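Transcriptional repressor, TetR family (Thermus thermophilus, PDB 3ANP) probably represses transcription of fatty acid degradation genes by binding their regulatory DNA, and binds lauroyl-CoA, an acyl-CoA expected to act as its effector. Local coordinates at residues Val2-Tyr5 and Gln6-Arg10; Arg16-Met19 and Glu20-Asn24; Ala39-Ser42 and Arg43-Phe47; Leu86-Leu89 and Phe90-Ala94. All coordinates share one frame; numbering follows the deposited sequence.

Contact 1. Residues Val2-Tyr5 and Gln6-Arg10; sequences VREY and QKKRR
The carbonyl oxygen of Y5 receives the amide of R9, with N of R9 2.8 Å from O of Y5 and an N-H...O angle of 156°. The same i to i+4 bonds join V2 to Q6, R3 to K7 and E4 to K8.

Beside the Y5-R9 bond the two side chains run side by side in the same direction. CG of R9 sits 3.7 Å from the centroid of the Y5 ring and only 19° off its normal, a CH-pi contact over one face. Farther out, CD of R9 comes 3.4 Å from OH of Y5. Bends at chi2 and chi3 fold the R9 chain along the phenol, and they leave its guanidinium plane only 17° from that of the ring, but beyond the hydroxyl rather than stacked on it.

At the N-terminal end, V2 meets Q6 through one methyl, CG1, which lies 3.4 Å from the amide carbon CD of Q6. On another flank R3 and K7 cross at a slant, CE of K7 lying 3.5 Å from NE of R3. K7 bends at chi4, and its NZ stays 4.2 Å from NE of R3, so two like charges are close and probably repel mildly.

K7 also touches Y49, and R10 touches T45 and Y49, all on helix 43-49. These pairs lie at the exposed N-terminal start of helix 3-25, the helix that packs against the predicted helix-turn-helix of this TetR-family protein.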
loop_
_atom_site.group_PDB
_atom_site.type_symbol
_atom_site.label_atom_id
_atom_site.label_comp_id
_atom_site.label_asym_id
_atom_site.label_seq_id
_atom_site.Cartn_x
_atom_site.Cartn_y
_atom_site.Cartn_z
ATOM N N VAL A 2 -31.626 19.619 -23.436
ATOM C CA VAL A 2 -32.191 19.710 -22.063
ATOM C C VAL A 2 -32.026 18.423 -21.255
ATOM O O VAL A 2 -31.844 18.469 -20.038
ATOM C CB VAL A 2 -33.688 20.083 -22.118
ATOM C CG1 VAL A 2 -34.352 19.843 -20.789
ATOM C CG2 VAL A 2 -33.825 21.539 -22.503
ATOM N N ARG A 3 -32.078 17.277 -21.923
ATOM C CA ARG A 3 -31.948 16.008 -21.212
ATOM C C ARG A 3 -30.572 15.861 -20.542
ATOM O O ARG A 3 -30.453 15.295 -19.446
ATOM C CB ARG A 3 -32.195 14.847 -22.174
ATOM C CG ARG A 3 -32.448 13.510 -21.487
ATOM C CD ARG A 3 -32.546 12.374 -22.507
ATOM N NE ARG A 3 -32.866 11.091 -21.884
ATOM C CZ ARG A 3 -34.038 10.802 -21.322
ATOM N NH1 ARG A 3 -35.013 11.703 -21.302
ATOM N NH2 ARG A 3 -34.235 9.608 -20.777
ATOM N N GLU A 4 -29.537 16.370 -21.203
ATOM C CA GLU A 4 -28.183 16.300 -20.666
ATOM C C GLU A 4 -28.110 17.049 -19.331
ATOM O O GLU A 4 -27.587 16.524 -18.345
ATOM C CB GLU A 4 -27.186 16.917 -21.655
ATOM C CG GLU A 4 -25.728 16.755 -21.248
ATOM C CD GLU A 4 -24.793 17.650 -22.045
ATOM O OE1 GLU A 4 -24.925 18.891 -21.954
ATOM O OE2 GLU A 4 -23.923 17.113 -22.761
ATOM N N TYR A 5 -28.615 18.284 -19.313
ATOM C CA TYR A 5 -28.625 19.091 -18.097
ATOM C C TYR A 5 -29.444 18.366 -17.015
ATOM O O TYR A 5 -29.021 18.265 -15.866
ATOM C CB TYR A 5 -29.221 20.486 -18.393
ATOM C CG TYR A 5 -29.586 21.318 -17.168
ATOM C CD1 TYR A 5 -28.628 22.070 -16.492
ATOM C CD2 TYR A 5 -30.885 21.316 -16.668
ATOM C CE1 TYR A 5 -28.954 22.800 -15.345
ATOM C CE2 TYR A 5 -31.221 22.040 -15.513
ATOM C CZ TYR A 5 -30.251 22.773 -14.859
ATOM O OH TYR A 5 -30.567 23.431 -13.695
ATOM N N GLN A 6 -30.607 17.842 -17.390
ATOM C CA GLN A 6 -31.453 17.152 -16.425
ATOM C C GLN A 6 -30.757 15.932 -15.823
ATOM O O GLN A 6 -30.931 15.643 -14.644
ATOM C CB GLN A 6 -32.792 16.755 -17.072
ATOM C CG GLN A 6 -33.645 17.975 -17.466
ATOM C CD GLN A 6 -34.899 17.613 -18.242
ATOM O OE1 GLN A 6 -34.882 16.717 -19.081
ATOM N NE2 GLN A 6 -35.992 18.325 -17.974
ATOM N N LYS A 7 -29.965 15.225 -16.623
ATOM C CA LYS A 7 -29.249 14.046 -16.124
ATOM C C LYS A 7 -28.110 14.461 -15.196
ATOM O O LYS A 7 -27.861 13.813 -14.171
ATOM C CB LYS A 7 -28.689 13.219 -17.286
ATOM C CG LYS A 7 -29.757 12.454 -18.063
ATOM C CD LYS A 7 -29.144 11.673 -19.208
ATOM C CE LYS A 7 -30.130 10.681 -19.785
ATOM N NZ LYS A 7 -30.449 9.608 -18.803
ATOM N N LYS A 8 -27.410 15.530 -15.556
ATOM C CA LYS A 8 -26.326 16.006 -14.710
ATOM C C LYS A 8 -26.898 16.502 -13.392
ATOM O O LYS A 8 -26.289 16.317 -12.336
ATOM C CB LYS A 8 -25.542 17.122 -15.404
ATOM C CG LYS A 8 -24.709 16.615 -16.572
ATOM C CD LYS A 8 -23.670 17.634 -16.979
ATOM C CE LYS A 8 -22.722 17.048 -18.018
ATOM N NZ LYS A 8 -21.591 17.972 -18.323
ATOM N N ARG A 9 -28.070 17.136 -13.448
ATOM C CA ARG A 9 -28.703 17.614 -12.223
ATOM C C ARG A 9 -29.133 16.412 -11.393
ATOM O O ARG A 9 -28.978 16.396 -10.171
ATOM C CB ARG A 9 -29.933 18.478 -12.534
ATOM C CG ARG A 9 -29.598 19.873 -13.066
ATOM C CD ARG A 9 -29.176 20.815 -11.952
ATOM N NE ARG A 9 -30.298 21.120 -11.067
ATOM C CZ ARG A 9 -30.171 21.613 -9.833
ATOM N NH1 ARG A 9 -28.961 21.866 -9.330
ATOM N NH2 ARG A 9 -31.252 21.839 -9.096
ATOM N N ARG A 10 -29.691 15.405 -12.049
ATOM C CA ARG A 10 -30.109 14.225 -11.316
ATOM C C ARG A 10 -28.916 13.525 -10.655
ATOM O O ARG A 10 -29.015 13.089 -9.507
ATOM C CB ARG A 10 -30.843 13.256 -12.239
ATOM C CG ARG A 10 -31.163 11.938 -11.585
ATOM C CD ARG A 10 -32.172 11.149 -12.396
ATOM N NE ARG A 10 -33.529 11.610 -12.123
ATOM C CZ ARG A 10 -34.629 10.959 -12.493
ATOM N NH1 ARG A 10 -34.535 9.811 -13.160
ATOM N NH2 ARG A 10 -35.825 11.443 -12.173
#

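Contact 2. Residues Arg16-Met19 and Glu20-Asn24; sequences RAAM and ELFRN
Residues 16-24 are continuous alpha helix, its i to i+4 bonds running from R16-E20 to M19-R23 with N-H...O angles of 160° to 167°. They belong to helix 3-25, the first helix of the TetR-type DNA-binding region.

The buried side is built by A18, M19 and F22. CB of A18 lies 4.3 Å from the centroid of the F22 ring, over its face, a CH-pi contact. The carbonyl oxygen of A18 sits over a ring face too, 3.0 Å from CG of F22, while accepting the amide of the same residue. M19, a selenomethionine, adds a Met-aromatic contact, its SE 5.5 Å from the ring centroid in an oblique approach. F27 meets the F22 ring edge-to-face, and I35, V56 and L103 bring three other helices against this side.

On the exposed side R16 forms a salt bridge with E12, and ND2 of N24 makes a weak hydrogen bond to OE2 of E20. The buried M19 meets the exposed R23, and both touch Y60 and L103. Bends at chi2 and chi3 curl the M19 chain, so that its terminal methyl CE lies over one face of the R23 guanidinium, 3.9 Å from CZ of R23.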
loop_
_atom_site.group_PDB
_atom_site.type_symbol
_atom_site.label_atom_id
_atom_site.label_comp_id
_atom_site.label_asym_id
_atom_site.label_seq_id
_atom_site.Cartn_x
_atom_site.Cartn_y
_atom_site.Cartn_z
ATOM N N ARG A 16 -25.391 14.330 -3.764
ATOM C CA ARG A 16 -25.570 15.109 -2.544
ATOM C C ARG A 16 -26.342 14.348 -1.494
ATOM O O ARG A 16 -25.979 14.362 -0.304
ATOM C CB ARG A 16 -26.288 16.429 -2.844
ATOM C CG ARG A 16 -25.409 17.409 -3.598
ATOM C CD ARG A 16 -25.956 18.832 -3.517
ATOM N NE ARG A 16 -27.158 18.995 -4.320
ATOM C CZ ARG A 16 -28.390 19.071 -3.828
ATOM N NH1 ARG A 16 -28.594 19.006 -2.515
ATOM N NH2 ARG A 16 -29.421 19.195 -4.656
ATOM N N ALA A 17 -27.417 13.695 -1.926
ATOM C CA ALA A 17 -28.257 12.919 -1.017
ATOM C C ALA A 17 -27.447 11.816 -0.330
ATOM O O ALA A 17 -27.549 11.615 0.880
ATOM C CB ALA A 17 -29.412 12.307 -1.784
ATOM N N ALA A 18 -26.644 11.101 -1.105
ATOM C CA ALA A 18 -25.827 10.027 -0.533
ATOM C C ALA A 18 -24.762 10.535 0.441
ATOM O O ALA A 18 -24.559 9.945 1.509
ATOM C CB ALA A 18 -25.151 9.205 -1.660
HETATM N N MSE A 19 -24.075 11.613 0.076
HETATM C CA MSE A 19 -23.021 12.153 0.929
HETATM C C MSE A 19 -23.571 12.586 2.291
HETATM O O MSE A 19 -22.955 12.313 3.326
HETATM C CB MSE A 19 -22.327 13.339 0.240
HETATM C CG MSE A 19 -21.503 12.963 -0.996
HETATM SE SE MSE A 19 -20.073 11.686 -0.571
HETATM C CE MSE A 19 -19.120 12.731 0.760
ATOM N N GLU A 20 -24.720 13.263 2.289
ATOM C CA GLU A 20 -25.339 13.702 3.537
ATOM C C GLU A 20 -25.672 12.486 4.420
ATOM O O GLU A 20 -25.366 12.475 5.622
ATOM C CB GLU A 20 -26.605 14.532 3.249
ATOM C CG GLU A 20 -27.315 15.046 4.498
ATOM C CD GLU A 20 -26.561 16.169 5.224
ATOM O OE1 GLU A 20 -25.372 16.422 4.921
ATOM O OE2 GLU A 20 -27.164 16.804 6.118
ATOM N N LEU A 21 -26.276 11.453 3.832
ATOM C CA LEU A 21 -26.610 10.244 4.593
ATOM C C LEU A 21 -25.336 9.576 5.100
ATOM O O LEU A 21 -25.290 9.134 6.247
ATOM C CB LEU A 21 -27.404 9.236 3.728
ATOM C CG LEU A 21 -28.877 9.617 3.538
ATOM C CD1 LEU A 21 -29.480 8.871 2.362
ATOM C CD2 LEU A 21 -29.656 9.310 4.836
ATOM N N PHE A 22 -24.315 9.480 4.247
ATOM C CA PHE A 22 -23.058 8.847 4.659
ATOM C C PHE A 22 -22.461 9.614 5.845
ATOM O O PHE A 22 -21.986 9.023 6.829
ATOM C CB PHE A 22 -22.014 8.835 3.520
ATOM C CG PHE A 22 -22.391 7.987 2.307
ATOM C CD1 PHE A 22 -23.317 6.958 2.401
ATOM C CD2 PHE A 22 -21.750 8.202 1.084
ATOM C CE1 PHE A 22 -23.599 6.143 1.286
ATOM C CE2 PHE A 22 -22.022 7.405 -0.028
ATOM C CZ PHE A 22 -22.951 6.370 0.079
ATOM N N ARG A 23 -22.477 10.935 5.744
ATOM C CA ARG A 23 -21.937 11.772 6.809
ATOM C C ARG A 23 -22.708 11.652 8.105
ATOM O O ARG A 23 -22.117 11.465 9.168
ATOM C CB ARG A 23 -21.924 13.245 6.380
ATOM C CG ARG A 23 -20.771 13.607 5.464
ATOM C CD ARG A 23 -20.811 15.082 5.034
ATOM N NE ARG A 23 -19.592 15.441 4.320
ATOM C CZ ARG A 23 -19.548 15.810 3.045
ATOM N NH1 ARG A 23 -18.378 16.103 2.492
ATOM N NH2 ARG A 23 -20.666 15.898 2.324
ATOM N N ASN A 24 -24.029 11.758 8.019
ATOM C CA ASN A 24 -24.886 11.705 9.205
ATOM C C ASN A 24 -25.141 10.332 9.813
ATOM O O ASN A 24 -25.360 10.220 11.019
ATOM C CB ASN A 24 -26.248 12.343 8.903
ATOM C CG ASN A 24 -26.157 13.844 8.686
ATOM O OD1 ASN A 24 -25.280 14.495 9.239
ATOM N ND2 ASN A 24 -27.075 14.398 7.895
#

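Contact 3. Residues Ala39-Ser42 and Arg43-Phe47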
loop_
_atom_site.group_PDB
_atom_site.type_symbol
_atom_site.label_atom_id
_atom_site.label_comp_id
_atom_site.label_asym_id
_atom_site.label_seq_id
_atom_site.Cartn_x
_atom_site.Cartn_y
_atom_site.Cartn_z
ATOM N N ALA A 39 -33.138 11.149 -2.510
ATOM C CA ALA A 39 -32.942 11.877 -3.767
ATOM C C ALA A 39 -34.190 11.848 -4.658
ATOM O O ALA A 39 -34.186 12.372 -5.781
ATOM C CB ALA A 39 -31.746 11.282 -4.542
ATOM N N HIS A 40 -35.245 11.227 -4.142
ATOM C CA HIS A 40 -36.511 11.073 -4.849
ATOM C C HIS A 40 -36.384 10.388 -6.215
ATOM O O HIS A 40 -36.874 10.894 -7.234
ATOM C CB HIS A 40 -37.228 12.421 -5.006
ATOM C CG HIS A 40 -38.704 12.284 -5.234
ATOM N ND1 HIS A 40 -39.468 13.274 -5.816
ATOM C CD2 HIS A 40 -39.558 11.271 -4.949
ATOM C CE1 HIS A 40 -40.728 12.877 -5.881
ATOM N NE2 HIS A 40 -40.809 11.665 -5.362
ATOM N N VAL A 41 -35.713 9.238 -6.233
ATOM C CA VAL A 41 -35.569 8.447 -7.455
ATOM C C VAL A 41 -35.807 7.008 -7.028
ATOM O O VAL A 41 -35.887 6.732 -5.839
ATOM C CB VAL A 41 -34.156 8.577 -8.087
ATOM C CG1 VAL A 41 -33.916 10.032 -8.522
ATOM C CG2 VAL A 41 -33.079 8.120 -7.094
ATOM N N SER A 42 -35.941 6.088 -7.977
ATOM C CA SER A 42 -36.151 4.688 -7.603
ATOM C C SER A 42 -34.805 4.055 -7.262
ATOM O O SER A 42 -33.758 4.589 -7.616
ATOM C CB SER A 42 -36.770 3.905 -8.764
ATOM O OG SER A 42 -35.831 3.775 -9.817
ATOM N N ARG A 43 -34.841 2.910 -6.584
ATOM C CA ARG A 43 -33.625 2.197 -6.229
ATOM C C ARG A 43 -32.910 1.835 -7.529
ATOM O O ARG A 43 -31.679 1.902 -7.626
ATOM C CB ARG A 43 -33.975 0.931 -5.435
ATOM C CG ARG A 43 -32.771 0.058 -5.073
ATOM C CD ARG A 43 -33.204 -1.265 -4.467
ATOM N NE ARG A 43 -32.069 -2.180 -4.306
ATOM C CZ ARG A 43 -31.316 -2.257 -3.210
ATOM N NH1 ARG A 43 -31.576 -1.480 -2.170
ATOM N NH2 ARG A 43 -30.298 -3.112 -3.152
ATOM N N GLY A 44 -33.694 1.467 -8.541
ATOM C CA GLY A 44 -33.121 1.120 -9.828
ATOM C C GLY A 44 -32.388 2.289 -10.474
ATOM O O GLY A 44 -31.350 2.112 -11.109
ATOM N N THR A 45 -32.928 3.492 -10.321
ATOM C CA THR A 45 -32.306 4.686 -10.898
ATOM C C THR A 45 -30.996 5.022 -10.168
ATOM O O THR A 45 -30.019 5.447 -10.783
ATOM C CB THR A 45 -33.277 5.887 -10.832
ATOM O OG1 THR A 45 -34.362 5.645 -11.725
ATOM C CG2 THR A 45 -32.583 7.195 -11.224
ATOM N N PHE A 46 -30.976 4.826 -8.860
ATOM C CA PHE A 46 -29.759 5.082 -8.107
ATOM C C PHE A 46 -28.632 4.220 -8.685
ATOM O O PHE A 46 -27.530 4.710 -8.905
ATOM C CB PHE A 46 -29.919 4.717 -6.635
ATOM C CG PHE A 46 -28.602 4.605 -5.916
ATOM C CD1 PHE A 46 -27.908 5.754 -5.532
ATOM C CD2 PHE A 46 -28.001 3.360 -5.726
ATOM C CE1 PHE A 46 -26.628 5.665 -4.976
ATOM C CE2 PHE A 46 -26.724 3.258 -5.177
ATOM C CZ PHE A 46 -26.035 4.411 -4.803
ATOM N N PHE A 47 -28.902 2.938 -8.923
ATOM C CA PHE A 47 -27.867 2.059 -9.467
ATOM C C PHE A 47 -27.459 2.391 -10.890
ATOM O O PHE A 47 -26.335 2.082 -11.309
ATOM C CB PHE A 47 -28.284 0.584 -9.353
ATOM C CG PHE A 47 -28.162 0.043 -7.957
ATOM C CD1 PHE A 47 -26.917 0.029 -7.313
ATOM C CD2 PHE A 47 -29.285 -0.413 -7.266
ATOM C CE1 PHE A 47 -26.793 -0.432 -5.997
ATOM C CE2 PHE A 47 -29.175 -0.877 -5.948
ATOM C CZ PHE A 47 -27.927 -0.885 -5.314
HETATM O O HOH W 1 -36.374 6.867 -10.789
#
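The turn and the start of the second helix of a predicted helix-turn-helix motif meet here, in the DNA-binding region of a TetR-family protein. H40 ends the preceding helix in a Schellman motif with positive phi (56°), and two residues later S42 is the N-cap of helix 43-49.

The capping bond runs from N of T45 to OG of S42 at 3.0 Å, with an N-H...O angle of 148°. S42 OG reaches this amide because chi1 is 69°, which sets the hydroxyl between the backbone N and the carbonyl carbon. The S42 carbonyl begins the regular bonding: its O lies 3.1 Å from N of F46, and it also receives a weak bond from the amide of T45. A water accepts from N of S42 at 2.9 Å and lies close to OG1 of T45, at a short 2.5 Å. T45 thus faces the cap with its amide and hydroxyl, while its methyl CG2 turns to V41 and packs 3.8 Å from CB of V41, the two side chains crossing at about a right angle.

R43 reaches back to T33, bonding OG1 of T33 through NH1. F46 lies against A32 and I35 of helix 32-39 and I14 of helix 3-25, while V41 rests on R13 and T45 on R10, so that the turn and the start of helix 43-49 pack onto both neighbouring helices.

Contact 4. Residues Leu86-Leu89 and Phe90-Ala94; sequences LRHL and FRVLA
H88 and V92 lie side by side one turn apart, with CG2 of V92 over a face of the imidazole, 4.0 Å from its centroid and 28° off the normal. This is a CH-pi contact. Turned about a right angle to the H88 side chain, R91 brings NH2 to the edge of the same ring, and the ring and guanidinium planes stand 75° apart. A water joins the two, 2.9 Å from ND1 of H88 and accepting from NE of R91 at 2.7 Å. Bends at chi2 and chi3 fold R91 back over the helix, so that one face of its guanidinium covers CA of H88, which lies 3.7 Å from NH2 of R91.

On the buried side, within each of two pairs the side chains lie side by side: CD2 of L86 is 4.2 Å from CE2 of F90, and CG of L89 is equally far from CD1 of L93. Regular i to i+4 bonds join the backbone, with N of V92 2.9 Å from O of H88 at an almost straight 171°.

In the second shell, NE2 of H88 is hydrogen-bonded to OE2 of E71, so both ring nitrogens have polar partners. E84 forms a salt bridge with R87. Within the ligand-binding region, helix 82-99 is packed among helix 54-77 through V72 and L68, helix 128-142 through I132 and I135, helix 151-172 through L158 and Y162, and helix 178-191 through L182 and L186.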
loop_
_atom_site.group_PDB
_atom_site.type_symbol
_atom_site.label_atom_id
_atom_site.label_comp_id
_atom_site.label_asym_id
_atom_site.label_seq_id
_atom_site.Cartn_x
_atom_site.Cartn_y
_atom_site.Cartn_z
ATOM N N LEU A 86 5.750 19.869 -2.664
ATOM C CA LEU A 86 5.568 18.461 -2.306
ATOM C C LEU A 86 5.253 18.326 -0.820
ATOM O O LEU A 86 4.313 17.626 -0.446
ATOM C CB LEU A 86 6.828 17.663 -2.597
ATOM C CG LEU A 86 7.022 17.174 -4.022
ATOM C CD1 LEU A 86 8.387 16.506 -4.133
ATOM C CD2 LEU A 86 5.908 16.202 -4.380
ATOM N N ARG A 87 6.058 18.973 0.023
ATOM C CA ARG A 87 5.839 18.922 1.470
ATOM C C ARG A 87 4.456 19.460 1.804
ATOM O O ARG A 87 3.761 18.922 2.664
ATOM C CB ARG A 87 6.873 19.766 2.232
ATOM C CG ARG A 87 8.293 19.242 2.222
ATOM C CD ARG A 87 9.065 19.816 3.409
ATOM N NE ARG A 87 10.464 19.405 3.408
ATOM C CZ ARG A 87 11.397 19.929 2.618
ATOM N NH1 ARG A 87 11.080 20.893 1.764
ATOM N NH2 ARG A 87 12.649 19.489 2.682
ATOM N N HIS A 88 4.072 20.542 1.133
ATOM C CA HIS A 88 2.764 21.145 1.359
ATOM C C HIS A 88 1.645 20.171 0.990
ATOM O O HIS A 88 0.681 19.985 1.743
ATOM C CB HIS A 88 2.616 22.411 0.515
ATOM C CG HIS A 88 1.248 23.010 0.562
ATOM N ND1 HIS A 88 0.800 23.754 1.633
ATOM C CD2 HIS A 88 0.220 22.960 -0.319
ATOM C CE1 HIS A 88 -0.444 24.138 1.408
ATOM N NE2 HIS A 88 -0.820 23.668 0.231
ATOM N N LEU A 89 1.772 19.551 -0.179
ATOM C CA LEU A 89 0.756 18.617 -0.638
ATOM C C LEU A 89 0.498 17.510 0.374
ATOM O O LEU A 89 -0.652 17.181 0.672
ATOM C CB LEU A 89 1.167 18.006 -1.978
ATOM C CG LEU A 89 0.290 16.875 -2.529
ATOM C CD1 LEU A 89 -1.125 17.352 -2.756
ATOM C CD2 LEU A 89 0.895 16.386 -3.835
ATOM N N PHE A 90 1.563 16.937 0.921
ATOM C CA PHE A 90 1.377 15.850 1.864
ATOM C C PHE A 90 0.846 16.338 3.190
ATOM O O PHE A 90 0.092 15.642 3.847
ATOM C CB PHE A 90 2.674 15.052 1.992
ATOM C CG PHE A 90 2.961 14.246 0.766
ATOM C CD1 PHE A 90 2.161 13.154 0.444
ATOM C CD2 PHE A 90 3.945 14.639 -0.127
ATOM C CE1 PHE A 90 2.335 12.468 -0.757
ATOM C CE2 PHE A 90 4.128 13.961 -1.335
ATOM C CZ PHE A 90 3.323 12.878 -1.648
ATOM N N ARG A 91 1.216 17.559 3.557
ATOM C CA ARG A 91 0.718 18.151 4.789
ATOM C C ARG A 91 -0.811 18.295 4.650
ATOM O O ARG A 91 -1.577 17.879 5.522
ATOM C CB ARG A 91 1.379 19.524 4.991
ATOM C CG ARG A 91 1.630 19.935 6.428
ATOM C CD ARG A 91 2.943 20.722 6.522
ATOM N NE ARG A 91 2.987 21.863 5.600
ATOM C CZ ARG A 91 4.069 22.251 4.925
ATOM N NH1 ARG A 91 5.216 21.593 5.053
ATOM N NH2 ARG A 91 4.006 23.300 4.116
ATOM N N VAL A 92 -1.261 18.871 3.541
ATOM C CA VAL A 92 -2.696 19.053 3.329
ATOM C C VAL A 92 -3.396 17.711 3.139
ATOM O O VAL A 92 -4.543 17.531 3.551
ATOM C CB VAL A 92 -2.955 19.979 2.127
ATOM C CG1 VAL A 92 -4.407 19.867 1.678
ATOM C CG2 VAL A 92 -2.636 21.431 2.537
ATOM N N LEU A 93 -2.708 16.764 2.518
ATOM C CA LEU A 93 -3.286 15.436 2.334
ATOM C C LEU A 93 -3.529 14.799 3.702
ATOM O O LEU A 93 -4.578 14.212 3.944
ATOM C CB LEU A 93 -2.337 14.549 1.526
ATOM C CG LEU A 93 -2.582 14.443 0.022
ATOM C CD1 LEU A 93 -1.474 13.585 -0.611
ATOM C CD2 LEU A 93 -3.952 13.816 -0.220
ATOM N N ALA A 94 -2.557 14.927 4.598
ATOM C CA ALA A 94 -2.685 14.349 5.936
ATOM C C ALA A 94 -3.834 15.014 6.685
ATOM O O ALA A 94 -4.664 14.355 7.310
ATOM C CB ALA A 94 -1.392 14.526 6.707
HETATM O O HOH W 2 1.275 23.571 4.459
#

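Overall arrangement
Contacts 1 and 2 lie on one helix, 3-25, with centres 21 Å apart, and contact 3 lies about 15 Å from the centre of each. It touches both: NH1 of R10 is 3.8 Å from CG2 of T45, and CB of A17 is 3.8 Å from CB of A39. The three lie together in the predicted DNA-binding part. Contact 4 is in the ligand-binding part, and contact 2 is closer to it, with centres about 27 Å apart, than contact 1 (about 36 Å) or contact 3 (about 37 Å) is. The L93 side chain is about 5 Å from the bound dodecyl-CoA and that of M19 about 11 Å.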